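Local coordinates for plasmin and fibronectin-binding protein A (Streptococcus pneumoniae, PDB 4MR0) that acts as a surface adhesin and invasin of pneumococcus, binding human fibronectin, plasmin, plasminogen and serum albumin, at residues His189-Phe194 against Pro238-Ser243; Phe261-Gln266 against Asp340-Leu345; Ala178-Gly183 against Ile214-Gly219. All coordinates share one frame; numbering follows the deposited sequence.

Contact 1. Residues His189-Phe194 against Pro238-Ser243; sequences HPSIVF and PLINSS. With MN (manganese (II) ion), chain F.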
ATOM      1  N   HIS A 189     -14.676  19.058  -2.246  1.00 18.97           N
ATOM      2  CA  HIS A 189     -15.187  18.141  -1.233  1.00 17.67           C
ATOM      3  C   HIS A 189     -14.728  16.710  -1.527  1.00 19.51           C
ATOM      4  O   HIS A 189     -14.616  16.305  -2.687  1.00 18.81           O
ATOM      5  CB  HIS A 189     -16.718  18.254  -1.274  1.00 16.91           C
ATOM      6  CG  HIS A 189     -17.440  17.540  -0.175  1.00 16.36           C
ATOM      7  ND1 HIS A 189     -17.497  16.164  -0.085  1.00 15.74           N
ATOM      8  CD2 HIS A 189     -18.225  18.014   0.823  1.00 14.86           C
ATOM      9  CE1 HIS A 189     -18.292  15.823   0.915  1.00 14.96           C
ATOM     10  NE2 HIS A 189     -18.745  16.927   1.483  1.00 15.52           N
ATOM     11  N   PRO A 190     -14.444  15.922  -0.475  1.00 19.51           N
ATOM     12  CA  PRO A 190     -14.006  14.549  -0.731  1.00 19.14           C
ATOM     13  C   PRO A 190     -15.113  13.688  -1.339  1.00 19.48           C
ATOM     14  O   PRO A 190     -16.299  13.976  -1.178  1.00 19.54           O
ATOM     15  CB  PRO A 190     -13.567  14.057   0.648  1.00 19.63           C
ATOM     16  CG  PRO A 190     -14.399  14.878   1.595  1.00 21.53           C
ATOM     17  CD  PRO A 190     -14.372  16.249   0.960  1.00 19.14           C
ATOM     18  N   SER A 191     -14.713  12.645  -2.056  1.00 17.74           N
ATOM     19  CA  SER A 191     -15.662  11.726  -2.674  1.00 17.22           C
ATOM     20  C   SER A 191     -15.291  10.339  -2.162  1.00 16.52           C
ATOM     21  O   SER A 191     -14.834   9.478  -2.913  1.00 19.67           O
ATOM     22  CB  SER A 191     -15.555  11.790  -4.200  1.00 17.51           C
ATOM     23  OG  SER A 191     -16.535  10.972  -4.824  1.00 17.99           O
ATOM     24  N   ILE A 192     -15.468  10.154  -0.858  1.00 16.59           N
ATOM     25  CA  ILE A 192     -15.170   8.901  -0.174  1.00 16.21           C
ATOM     26  C   ILE A 192     -16.494   8.449   0.428  1.00 16.93           C
ATOM     27  O   ILE A 192     -17.136   9.203   1.155  1.00 16.36           O
ATOM     28  CB  ILE A 192     -14.120   9.137   0.927  1.00 15.40           C
ATOM     29  CG1 ILE A 192     -12.840   9.697   0.286  1.00 16.88           C
ATOM     30  CG2 ILE A 192     -13.848   7.840   1.697  1.00 13.77           C
ATOM     31  CD1 ILE A 192     -11.758  10.127   1.286  1.00 18.56           C
ATOM     32  N   VAL A 193     -16.894   7.221   0.114  1.00 16.39           N
ATOM     33  CA  VAL A 193     -18.174   6.669   0.561  1.00 15.90           C
ATOM     34  C   VAL A 193     -18.430   6.509   2.059  1.00 17.09           C
ATOM     35  O   VAL A 193     -19.486   6.913   2.552  1.00 16.09           O
ATOM     36  CB  VAL A 193     -18.435   5.306  -0.125  1.00 17.27           C
ATOM     37  CG1 VAL A 193     -19.832   4.811   0.211  1.00 14.30           C
ATOM     38  CG2 VAL A 193     -18.282   5.453  -1.630  1.00 15.12           C
ATOM     39  N   PHE A 194     -17.481   5.917   2.777  1.00 16.15           N
ATOM     40  CA  PHE A 194     -17.626   5.680   4.212  1.00 15.64           C
ATOM     41  C   PHE A 194     -16.540   6.342   5.060  1.00 15.90           C
ATOM     42  O   PHE A 194     -15.365   6.312   4.696  1.00 12.38           O
ATOM     43  CB  PHE A 194     -17.597   4.173   4.494  1.00 15.34           C
ATOM     44  CG  PHE A 194     -18.712   3.405   3.849  1.00 15.91           C
ATOM     45  CD1 PHE A 194     -20.017   3.533   4.313  1.00 17.38           C
ATOM     46  CD2 PHE A 194     -18.460   2.567   2.769  1.00 17.77           C
ATOM     47  CE1 PHE A 194     -21.055   2.826   3.720  1.00 16.06           C
ATOM     48  CE2 PHE A 194     -19.487   1.856   2.167  1.00 16.56           C
ATOM     49  CZ  PHE A 194     -20.791   1.991   2.644  1.00 18.71           C
ATOM     50  N   PRO A 238     -17.880  14.471 -12.455  1.00 23.82           N
ATOM     51  CA  PRO A 238     -17.082  15.557 -13.034  1.00 23.18           C
ATOM     52  C   PRO A 238     -16.513  16.623 -12.105  1.00 23.36           C
ATOM     53  O   PRO A 238     -15.578  17.327 -12.487  1.00 23.79           O
ATOM     54  CB  PRO A 238     -18.023  16.141 -14.090  1.00 24.41           C
ATOM     55  CG  PRO A 238     -19.372  15.927 -13.485  1.00 24.45           C
ATOM     56  CD  PRO A 238     -19.265  14.516 -12.961  1.00 23.31           C
ATOM     57  N   LEU A 239     -17.049  16.740 -10.893  1.00 22.94           N
ATOM     58  CA  LEU A 239     -16.563  17.758  -9.959  1.00 23.19           C
ATOM     59  C   LEU A 239     -15.532  17.310  -8.911  1.00 22.95           C
ATOM     60  O   LEU A 239     -14.963  18.148  -8.221  1.00 23.25           O
ATOM     61  CB  LEU A 239     -17.746  18.412  -9.232  1.00 23.15           C
ATOM     62  CG  LEU A 239     -18.791  19.115 -10.103  1.00 23.55           C
ATOM     63  CD1 LEU A 239     -19.842  19.745  -9.201  1.00 24.52           C
ATOM     64  CD2 LEU A 239     -18.134  20.178 -10.971  1.00 24.42           C
ATOM     65  N   ILE A 240     -15.275  16.010  -8.795  1.00 23.02           N
ATOM     66  CA  ILE A 240     -14.325  15.526  -7.794  1.00 23.11           C
ATOM     67  C   ILE A 240     -12.856  15.572  -8.232  1.00 23.17           C
ATOM     68  O   ILE A 240     -12.534  15.672  -9.418  1.00 23.13           O
ATOM     69  CB  ILE A 240     -14.654  14.078  -7.381  1.00 22.51           C
ATOM     70  CG1 ILE A 240     -14.392  13.128  -8.555  1.00 22.23           C
ATOM     71  CG2 ILE A 240     -16.124  13.987  -6.963  1.00 20.18           C
ATOM     72  CD1 ILE A 240     -14.494  11.664  -8.196  1.00 22.30           C
ATOM     73  N   ASN A 241     -11.965  15.505  -7.246  1.00 22.83           N
ATOM     74  CA  ASN A 241     -10.520  15.498  -7.499  1.00 22.79           C
ATOM     75  C   ASN A 241      -9.955  14.106  -7.222  1.00 21.10           C
ATOM     76  O   ASN A 241      -8.843  13.797  -7.623  1.00 20.83           O
ATOM     77  CB  ASN A 241      -9.792  16.526  -6.631  1.00 24.46           C
ATOM     78  CG  ASN A 241     -10.021  17.947  -7.103  1.00 29.91           C
ATOM     79  OD1 ASN A 241      -9.983  18.231  -8.312  1.00 31.00           O
ATOM     80  ND2 ASN A 241     -10.224  18.859  -6.151  1.00 31.57           N
ATOM     81  N   SER A 242     -10.730  13.270  -6.539  1.00 18.90           N
ATOM     82  CA  SER A 242     -10.333  11.891  -6.227  1.00 17.96           C
ATOM     83  C   SER A 242     -11.518  11.171  -5.573  1.00 16.34           C
ATOM     84  O   SER A 242     -12.404  11.812  -5.017  1.00 17.32           O
ATOM     85  CB  SER A 242      -9.145  11.869  -5.260  1.00 18.57           C
ATOM     86  OG  SER A 242      -9.526  12.271  -3.953  1.00 20.84           O
ATOM     87  N   SER A 243     -11.560   9.846  -5.677  1.00 15.51           N
ATOM     88  CA  SER A 243     -12.629   9.090  -5.049  1.00 15.50           C
ATOM     89  C   SER A 243     -12.023   7.910  -4.301  1.00 16.55           C
ATOM     90  O   SER A 243     -10.963   7.396  -4.681  1.00 16.87           O
ATOM     91  CB  SER A 243     -13.654   8.601  -6.085  1.00 14.79           C
ATOM     92  OG  SER A 243     -13.127   7.575  -6.903  1.00 20.61           O
TER
HETATM   93 MN    MN F 704     -20.594  17.377   2.823  1.00 19.46          MN
HETATM   94  O   HOH W   1     -12.794  14.874  -4.368  1.00 25.90           O
HETATM   95  O   HOH W   2     -11.782  17.694  -3.954  1.00 41.27           O
HETATM   96  O   HOH W   3     -11.910  12.325  -2.041  1.00 24.19           O
HETATM   97  O   HOH W   4     -21.279  19.230   1.485  1.00 14.80           O
HETATM   98  O   HOH W   5     -22.257  17.750   4.320  1.00 21.67           O
HETATM   99  O   HOH W   6     -20.280  15.440   4.177  1.00 19.24           O

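Contact 2. Residues Phe261-Gln266 against Asp340-Leu345; sequences FKDSYQ and DKSGEL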
ATOM      1  N   PHE A 261     -13.503  -3.630  -4.572  1.00 16.86           N
ATOM      2  CA  PHE A 261     -13.403  -2.180  -4.742  1.00 17.68           C
ATOM      3  C   PHE A 261     -13.087  -1.860  -6.194  1.00 18.36           C
ATOM      4  O   PHE A 261     -12.078  -2.321  -6.726  1.00 19.42           O
ATOM      5  CB  PHE A 261     -12.290  -1.610  -3.867  1.00 15.60           C
ATOM      6  CG  PHE A 261     -12.472  -1.873  -2.407  1.00 15.16           C
ATOM      7  CD1 PHE A 261     -12.106  -3.099  -1.854  1.00 14.41           C
ATOM      8  CD2 PHE A 261     -12.974  -0.877  -1.574  1.00 15.64           C
ATOM      9  CE1 PHE A 261     -12.239  -3.329  -0.491  1.00 12.59           C
ATOM     10  CE2 PHE A 261     -13.116  -1.093  -0.210  1.00 14.22           C
ATOM     11  CZ  PHE A 261     -12.739  -2.325   0.337  1.00 15.11           C
ATOM     12  N   LYS A 262     -13.926  -1.048  -6.828  1.00 18.31           N
ATOM     13  CA  LYS A 262     -13.717  -0.722  -8.231  1.00 18.86           C
ATOM     14  C   LYS A 262     -13.540   0.740  -8.604  1.00 17.50           C
ATOM     15  O   LYS A 262     -14.210   1.630  -8.074  1.00 17.28           O
ATOM     16  CB  LYS A 262     -14.886  -1.241  -9.072  1.00 22.26           C
ATOM     17  CG  LYS A 262     -15.137  -2.731  -9.026  1.00 26.98           C
ATOM     18  CD  LYS A 262     -16.286  -3.074  -9.970  1.00 30.70           C
ATOM     19  CE  LYS A 262     -16.597  -4.564  -9.971  1.00 33.83           C
ATOM     20  NZ  LYS A 262     -17.677  -4.881 -10.951  1.00 36.07           N
ATOM     21  N   ASP A 263     -12.640   0.953  -9.554  1.00 17.88           N
ATOM     22  CA  ASP A 263     -12.386   2.255 -10.153  1.00 17.94           C
ATOM     23  C   ASP A 263     -12.258   3.501  -9.296  1.00 19.05           C
ATOM     24  O   ASP A 263     -13.115   4.387  -9.322  1.00 17.75           O
ATOM     25  CB  ASP A 263     -13.455   2.490 -11.224  1.00 19.32           C
ATOM     26  CG  ASP A 263     -13.604   1.299 -12.149  1.00 21.09           C
ATOM     27  OD1 ASP A 263     -12.576   0.865 -12.708  1.00 23.73           O
ATOM     28  OD2 ASP A 263     -14.737   0.792 -12.311  1.00 21.25           O
ATOM     29  N   SER A 264     -11.164   3.578  -8.556  1.00 18.85           N
ATOM     30  CA  SER A 264     -10.887   4.735  -7.729  1.00 19.21           C
ATOM     31  C   SER A 264     -10.445   5.846  -8.683  1.00 17.97           C
ATOM     32  O   SER A 264      -9.697   5.591  -9.623  1.00 17.56           O
ATOM     33  CB  SER A 264      -9.749   4.399  -6.762  1.00 19.05           C
ATOM     34  OG  SER A 264      -9.260   5.565  -6.132  1.00 24.24           O
ATOM     35  N   TYR A 265     -10.921   7.069  -8.469  1.00 17.74           N
ATOM     36  CA  TYR A 265     -10.492   8.181  -9.319  1.00 18.06           C
ATOM     37  C   TYR A 265      -9.252   8.761  -8.653  1.00 19.36           C
ATOM     38  O   TYR A 265      -9.364   9.520  -7.683  1.00 19.23           O
ATOM     39  CB  TYR A 265     -11.574   9.261  -9.417  1.00 19.82           C
ATOM     40  CG  TYR A 265     -11.149  10.466 -10.241  1.00 21.14           C
ATOM     41  CD1 TYR A 265     -10.752  10.317 -11.573  1.00 21.99           C
ATOM     42  CD2 TYR A 265     -11.151  11.752  -9.695  1.00 20.63           C
ATOM     43  CE1 TYR A 265     -10.369  11.415 -12.342  1.00 23.27           C
ATOM     44  CE2 TYR A 265     -10.772  12.860 -10.457  1.00 22.34           C
ATOM     45  CZ  TYR A 265     -10.382  12.680 -11.779  1.00 23.41           C
ATOM     46  OH  TYR A 265     -10.002  13.760 -12.542  1.00 26.05           O
ATOM     47  N   GLN A 266      -8.083   8.393  -9.179  1.00 18.97           N
ATOM     48  CA  GLN A 266      -6.791   8.829  -8.654  1.00 20.46           C
ATOM     49  C   GLN A 266      -6.827   9.041  -7.145  1.00 20.80           C
ATOM     50  O   GLN A 266      -6.452  10.100  -6.645  1.00 20.22           O
ATOM     51  CB  GLN A 266      -6.325  10.112  -9.359  1.00 23.83           C
ATOM     52  CG  GLN A 266      -7.253  11.315  -9.230  1.00 23.16           C
ATOM     53  CD  GLN A 266      -6.747  12.516 -10.010  1.00 25.47           C
ATOM     54  OE1 GLN A 266      -7.343  13.593  -9.980  1.00 24.72           O
ATOM     55  NE2 GLN A 266      -5.641  12.335 -10.712  1.00 25.55           N
ATOM     56  N   ASP A 340     -12.225  -3.499 -15.793  1.00 28.01           N
ATOM     57  CA  ASP A 340     -12.535  -3.355 -17.208  1.00 31.11           C
ATOM     58  C   ASP A 340     -12.718  -1.886 -17.574  1.00 30.23           C
ATOM     59  O   ASP A 340     -12.884  -1.561 -18.748  1.00 30.76           O
ATOM     60  CB  ASP A 340     -13.819  -4.105 -17.573  1.00 35.44           C
ATOM     61  CG  ASP A 340     -13.695  -5.601 -17.388  1.00 40.18           C
ATOM     62  OD1 ASP A 340     -12.619  -6.155 -17.703  1.00 41.76           O
ATOM     63  OD2 ASP A 340     -14.684  -6.225 -16.941  1.00 45.06           O
ATOM     64  N   LYS A 341     -12.693  -1.002 -16.578  1.00 28.36           N
ATOM     65  CA  LYS A 341     -12.882   0.429 -16.833  1.00 28.37           C
ATOM     66  C   LYS A 341     -11.662   1.313 -16.586  1.00 27.77           C
ATOM     67  O   LYS A 341     -11.561   2.405 -17.148  1.00 28.17           O
ATOM     68  CB  LYS A 341     -14.041   0.972 -15.991  1.00 29.97           C
ATOM     69  CG  LYS A 341     -15.399   0.352 -16.268  1.00 30.27           C
ATOM     70  CD  LYS A 341     -16.456   1.062 -15.432  1.00 33.54           C
ATOM     71  CE  LYS A 341     -17.818   0.406 -15.539  1.00 35.34           C
ATOM     72  NZ  LYS A 341     -18.812   1.130 -14.690  1.00 37.31           N
ATOM     73  N   SER A 342     -10.751   0.862 -15.730  1.00 26.41           N
ATOM     74  CA  SER A 342      -9.551   1.640 -15.431  1.00 25.23           C
ATOM     75  C   SER A 342      -8.334   0.733 -15.247  1.00 23.44           C
ATOM     76  O   SER A 342      -8.465  -0.440 -14.901  1.00 23.61           O
ATOM     77  CB  SER A 342      -9.772   2.504 -14.183  1.00 25.62           C
ATOM     78  OG  SER A 342     -10.124   1.717 -13.060  1.00 27.21           O
ATOM     79  N   GLY A 343      -7.152   1.296 -15.474  1.00 22.63           N
ATOM     80  CA  GLY A 343      -5.917   0.538 -15.380  1.00 21.84           C
ATOM     81  C   GLY A 343      -5.458   0.044 -14.019  1.00 21.10           C
ATOM     82  O   GLY A 343      -6.147   0.180 -13.008  1.00 20.72           O
ATOM     83  N   GLU A 344      -4.261  -0.530 -14.008  1.00 20.79           N
ATOM     84  CA  GLU A 344      -3.674  -1.079 -12.795  1.00 20.83           C
ATOM     85  C   GLU A 344      -3.407  -0.009 -11.736  1.00 19.79           C
ATOM     86  O   GLU A 344      -3.126   1.143 -12.058  1.00 19.79           O
ATOM     87  CB  GLU A 344      -2.367  -1.811 -13.131  1.00 21.30           C
ATOM     88  CG  GLU A 344      -2.504  -2.929 -14.161  1.00 22.50           C
ATOM     89  CD  GLU A 344      -2.443  -2.438 -15.610  1.00 24.26           C
ATOM     90  OE1 GLU A 344      -2.351  -1.211 -15.837  1.00 23.77           O
ATOM     91  OE2 GLU A 344      -2.483  -3.289 -16.524  1.00 25.50           O
ATOM     92  N   LEU A 345      -3.507  -0.401 -10.468  1.00 21.30           N
ATOM     93  CA  LEU A 345      -3.258   0.515  -9.359  1.00 19.33           C
ATOM     94  C   LEU A 345      -1.803   0.968  -9.459  1.00 19.67           C
ATOM     95  O   LEU A 345      -0.966   0.252 -10.014  1.00 20.78           O
ATOM     96  CB  LEU A 345      -3.475  -0.202  -8.024  1.00 18.48           C
ATOM     97  CG  LEU A 345      -4.702  -1.115  -7.894  1.00 17.98           C
ATOM     98  CD1 LEU A 345      -4.712  -1.737  -6.502  1.00 19.23           C
ATOM     99  CD2 LEU A 345      -5.985  -0.328  -8.139  1.00 18.75           C
TER
HETATM  100  O   HOH W   7     -16.998   2.066 -12.175  1.00 25.60           O

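Contact 3. Residues Ala178-Gly183 against Ile214-Gly219; sequences ATILNG and ISYSGG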
ATOM      1  N   ALA A 178     -24.805  -7.090  -4.083  1.00 21.46           N
ATOM      2  CA  ALA A 178     -25.126  -5.764  -3.572  1.00 19.90           C
ATOM      3  C   ALA A 178     -23.943  -4.871  -3.932  1.00 21.19           C
ATOM      4  O   ALA A 178     -22.784  -5.222  -3.666  1.00 19.73           O
ATOM      5  CB  ALA A 178     -25.318  -5.802  -2.060  1.00 19.40           C
ATOM      6  N   THR A 179     -24.232  -3.738  -4.562  1.00 20.77           N
ATOM      7  CA  THR A 179     -23.199  -2.787  -4.957  1.00 20.36           C
ATOM      8  C   THR A 179     -23.497  -1.393  -4.409  1.00 21.37           C
ATOM      9  O   THR A 179     -24.604  -0.875  -4.566  1.00 20.68           O
ATOM     10  CB  THR A 179     -23.090  -2.668  -6.504  1.00 21.23           C
ATOM     11  OG1 THR A 179     -22.631  -3.907  -7.055  1.00 22.32           O
ATOM     12  CG2 THR A 179     -22.119  -1.561  -6.886  1.00 21.78           C
ATOM     13  N   ILE A 180     -22.512  -0.789  -3.760  1.00 19.96           N
ATOM     14  CA  ILE A 180     -22.688   0.556  -3.247  1.00 20.64           C
ATOM     15  C   ILE A 180     -22.103   1.468  -4.318  1.00 21.10           C
ATOM     16  O   ILE A 180     -20.920   1.371  -4.648  1.00 21.31           O
ATOM     17  CB  ILE A 180     -21.974   0.713  -1.889  1.00 22.56           C
ATOM     18  CG1 ILE A 180     -22.728  -0.119  -0.845  1.00 23.92           C
ATOM     19  CG2 ILE A 180     -21.927   2.178  -1.475  1.00 21.79           C
ATOM     20  CD1 ILE A 180     -22.168  -0.043   0.540  1.00 30.35           C
ATOM     21  N   LEU A 181     -22.942   2.328  -4.892  1.00 19.88           N
ATOM     22  CA  LEU A 181     -22.499   3.224  -5.957  1.00 19.16           C
ATOM     23  C   LEU A 181     -22.157   4.628  -5.481  1.00 18.97           C
ATOM     24  O   LEU A 181     -23.006   5.344  -4.946  1.00 17.43           O
ATOM     25  CB  LEU A 181     -23.575   3.300  -7.049  1.00 19.53           C
ATOM     26  CG  LEU A 181     -23.295   4.210  -8.250  1.00 20.53           C
ATOM     27  CD1 LEU A 181     -22.040   3.749  -8.984  1.00 19.16           C
ATOM     28  CD2 LEU A 181     -24.509   4.195  -9.184  1.00 20.50           C
ATOM     29  N   ASN A 182     -20.910   5.033  -5.690  1.00 18.85           N
ATOM     30  CA  ASN A 182     -20.487   6.362  -5.270  1.00 17.31           C
ATOM     31  C   ASN A 182     -21.031   7.479  -6.159  1.00 18.03           C
ATOM     32  O   ASN A 182     -20.609   7.637  -7.310  1.00 17.92           O
ATOM     33  CB  ASN A 182     -18.966   6.449  -5.225  1.00 17.32           C
ATOM     34  CG  ASN A 182     -18.486   7.829  -4.835  1.00 17.94           C
ATOM     35  OD1 ASN A 182     -19.218   8.582  -4.188  1.00 17.05           O
ATOM     36  ND2 ASN A 182     -17.253   8.164  -5.209  1.00 16.26           N
ATOM     37  N   GLY A 183     -21.963   8.254  -5.611  1.00 16.84           N
ATOM     38  CA  GLY A 183     -22.550   9.358  -6.351  1.00 18.69           C
ATOM     39  C   GLY A 183     -22.187  10.701  -5.740  1.00 19.59           C
ATOM     40  O   GLY A 183     -22.838  11.712  -6.007  1.00 18.84           O
ATOM     41  N   ILE A 214     -16.175  -2.107  14.451  1.00 16.85           N
ATOM     42  CA  ILE A 214     -16.916  -1.869  13.220  1.00 17.88           C
ATOM     43  C   ILE A 214     -16.495  -2.919  12.198  1.00 17.48           C
ATOM     44  O   ILE A 214     -15.305  -3.184  12.036  1.00 17.33           O
ATOM     45  CB  ILE A 214     -16.596  -0.467  12.640  1.00 18.34           C
ATOM     46  CG1 ILE A 214     -16.997   0.617  13.643  1.00 16.48           C
ATOM     47  CG2 ILE A 214     -17.337  -0.259  11.328  1.00 17.05           C
ATOM     48  CD1 ILE A 214     -16.487   2.000  13.291  1.00 18.65           C
ATOM     49  N   SER A 215     -17.462  -3.530  11.520  1.00 15.85           N
ATOM     50  CA  SER A 215     -17.129  -4.520  10.508  1.00 14.73           C
ATOM     51  C   SER A 215     -17.953  -4.264   9.254  1.00 15.44           C
ATOM     52  O   SER A 215     -19.079  -3.761   9.322  1.00 14.88           O
ATOM     53  CB  SER A 215     -17.362  -5.950  11.025  1.00 17.62           C
ATOM     54  OG  SER A 215     -18.724  -6.193  11.332  1.00 20.43           O
ATOM     55  N   TYR A 216     -17.356  -4.576   8.109  1.00 13.61           N
ATOM     56  CA  TYR A 216     -17.985  -4.400   6.808  1.00 15.03           C
ATOM     57  C   TYR A 216     -17.604  -5.619   5.968  1.00 14.98           C
ATOM     58  O   TYR A 216     -16.422  -5.893   5.780  1.00 13.80           O
ATOM     59  CB  TYR A 216     -17.462  -3.116   6.161  1.00 14.66           C
ATOM     60  CG  TYR A 216     -18.155  -2.718   4.881  1.00 14.88           C
ATOM     61  CD1 TYR A 216     -17.896  -3.387   3.685  1.00 15.29           C
ATOM     62  CD2 TYR A 216     -19.070  -1.662   4.862  1.00 13.32           C
ATOM     63  CE1 TYR A 216     -18.526  -3.013   2.498  1.00 15.83           C
ATOM     64  CE2 TYR A 216     -19.707  -1.284   3.681  1.00 15.78           C
ATOM     65  CZ  TYR A 216     -19.430  -1.962   2.507  1.00 15.72           C
ATOM     66  OH  TYR A 216     -20.061  -1.598   1.340  1.00 15.87           O
ATOM     67  N   SER A 217     -18.594  -6.350   5.459  1.00 15.88           N
ATOM     68  CA  SER A 217     -18.291  -7.546   4.684  1.00 17.01           C
ATOM     69  C   SER A 217     -19.201  -7.757   3.482  1.00 17.01           C
ATOM     70  O   SER A 217     -20.407  -7.532   3.560  1.00 17.69           O
ATOM     71  CB  SER A 217     -18.400  -8.788   5.577  1.00 17.88           C
ATOM     72  OG  SER A 217     -17.952  -8.526   6.896  1.00 28.11           O
ATOM     73  N   GLY A 218     -18.610  -8.209   2.382  1.00 17.30           N
ATOM     74  CA  GLY A 218     -19.377  -8.512   1.186  1.00 18.37           C
ATOM     75  C   GLY A 218     -19.688  -7.413   0.192  1.00 19.19           C
ATOM     76  O   GLY A 218     -19.495  -6.221   0.454  1.00 18.15           O
ATOM     77  N   GLY A 219     -20.167  -7.839  -0.973  1.00 18.63           N
ATOM     78  CA  GLY A 219     -20.544  -6.908  -2.016  1.00 17.84           C
ATOM     79  C   GLY A 219     -19.431  -6.205  -2.768  1.00 18.68           C
ATOM     80  O   GLY A 219     -18.259  -6.601  -2.758  1.00 16.05           O
TER

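Contact 1. Residues His189-Phe194 against Pro238-Ser243
Ser191 sets its CB against the CG2 methyl of Ile240 and the carbonyl oxygen of Ser242, its hydroxyl lying near Ser243 CB. Its CB is 3.6 Å from Ile240 CG2 and 3.3 Å from Ser242 O. With OG anti to the backbone N (chi1 -176°), the hydroxyl is carried past the isoleucine methyl toward Ile184 O and Asn182 ND2, its hydrogen-bond partners outside the two segments. Ser243 meets Ser191 alongside: its CA approaches Ser191 O at 3.1 Å as a CA-H...O contact, while its own hydroxyl is bound by Tyr265 N and Met223 O. No direct conventional hydrogen bond joins the segments, and water fills that role. One water accepts from Ser191 N at 2.8 Å and also hydrogen-bonds Ser242 OG; a second accepts from Asn241 N and lies 2.9 Å from His189 O. The ring end of His189 leads off from the 238-243 loop. Its ND1 gives a hydrogen bond of 2.7 Å to a lone pair of Pro190 O, with the acceptor close to the ring plane, a bond that, with the bond of His189 NE2 to manganese at 2.3 Å, holds the ring's rotation. Three waters, Glu162 OE2 and Thr200 O complete six ligands, so the turn of chain against which the 238-243 loop packs also supplies the histidine of a manganese site on the parallel beta-helix.

Contact 2. Residues Phe261-Gln266 against Asp340-Leu345
The carboxylate of Asp263 is the flat group met by the 340-345 loop, and its two partners there approach it differently. Ser342 comes to an edge: its OG donates to OD1 at 2.6 Å, on the anti lone pair, away from OD2. Lys341 runs above one face, displaced beyond the oxygens, its CB 3.6 Å from OD1 and its CD 3.6 Å from OD2, and the two side chains cross at about a right angle. A second flat group in the same strand, the Tyr265 ring, carries Gln266 CG over the centre of one face at 3.9 Å above the plane, a packing within the segment.

The lysine chain is extended beyond CG, so it passes the carboxylate with its methylenes and its ammonium ends beyond: NZ stands 4.7 Å from OD2, too far for a direct bond. A water bridges instead, 2.6 Å from OD2 and accepting from NZ at 3.2 Å; it is tilted out of the carboxylate plane to the lysine side. OD1 has a further hydrogen bond with Ser339 OG, just ahead of residues 340-345 in the same loop. That same hydroxyl receives Lys341 N and Ser342 N, the first of these closing an ST turn, and thereby holds the loop in the shape that brings Ser342 OG to the aspartate. The oxygen OD1 is thus gripped by two serines, and the nearby lysine would probably favour the charged carboxylate. A bound manganese ion lies about 4 Å from the Ser342 side chain. The contact is a side-chain hydrogen bond between a strand of the first PbH1 repeat and a loop of the second, with strand 278-289 between the strands 260-265 and 329-337, set on the body of a parallel beta-helix.

Contact 3. Residues Ala178-Gly183 against Ile214-Gly219
Ile180 and Tyr216 reach for each other from opposite directions, and the methyl CD1 of Ile180 comes in at the edge of the tyrosine ring, in its plane, rather than over a face. CD1 lies 3.9 Å from Tyr216 CZ; the spacing to the hydroxyl oxygen is implausibly short in the model and is best treated as doubtful. Tyr216 has its ring anti to the backbone N (chi1 -173°), which carries the phenol end over to Ile180. The second touch is through the backbone: Ala178 O sits 3.3 Å from Gly219 CA. Gly219, at positive phi and without a side chain, lets the carbonyl oxygen come this close.

Farther out, the Tyr216 ring is positioned by other aromatics, meeting Phe194 and Phe246 edge-to-face, and by the aliphatic side chains of Leu172, Leu174 and Ile221. Leu174 also touches Ile180, as does Val193. Ala178 and Ile180 are held by backbone hydrogen bonds to Thr220, and Ile180 also to Asp222. The contact therefore spans the hydrophobic interior of the beta-helix: strand 178-182 lies between its parallel partners 156-160 and 220-222, while strand 211-217 runs between 170-174 and 243-252, and the bend at Gly218-Gly219 leads from 211-217 into 220-222.

Overall arrangement
All three contacts lie in the parallel beta-helix part of a longer, cell-wall-anchored adhesin. From the N terminus, contact 3 opens first, at strand 178-182, and contact 1 opens at 189-194 before contact 3 closes at 214-219. Contact 1 then closes at 238-243, so these two loops cross, their segments alternating along the chain. Contact 2 follows in series, opening at 261-266 and closing after a much longer excursion at 340-345. Ser243 O and Ser264 OG join contact 1 to contact 2, whereas contacts 2 and 3 stay about 6 Å apart at their nearest atoms. Contacts 1 and 3 tie neighbouring coils; contact 2 reaches a loop one strand further on.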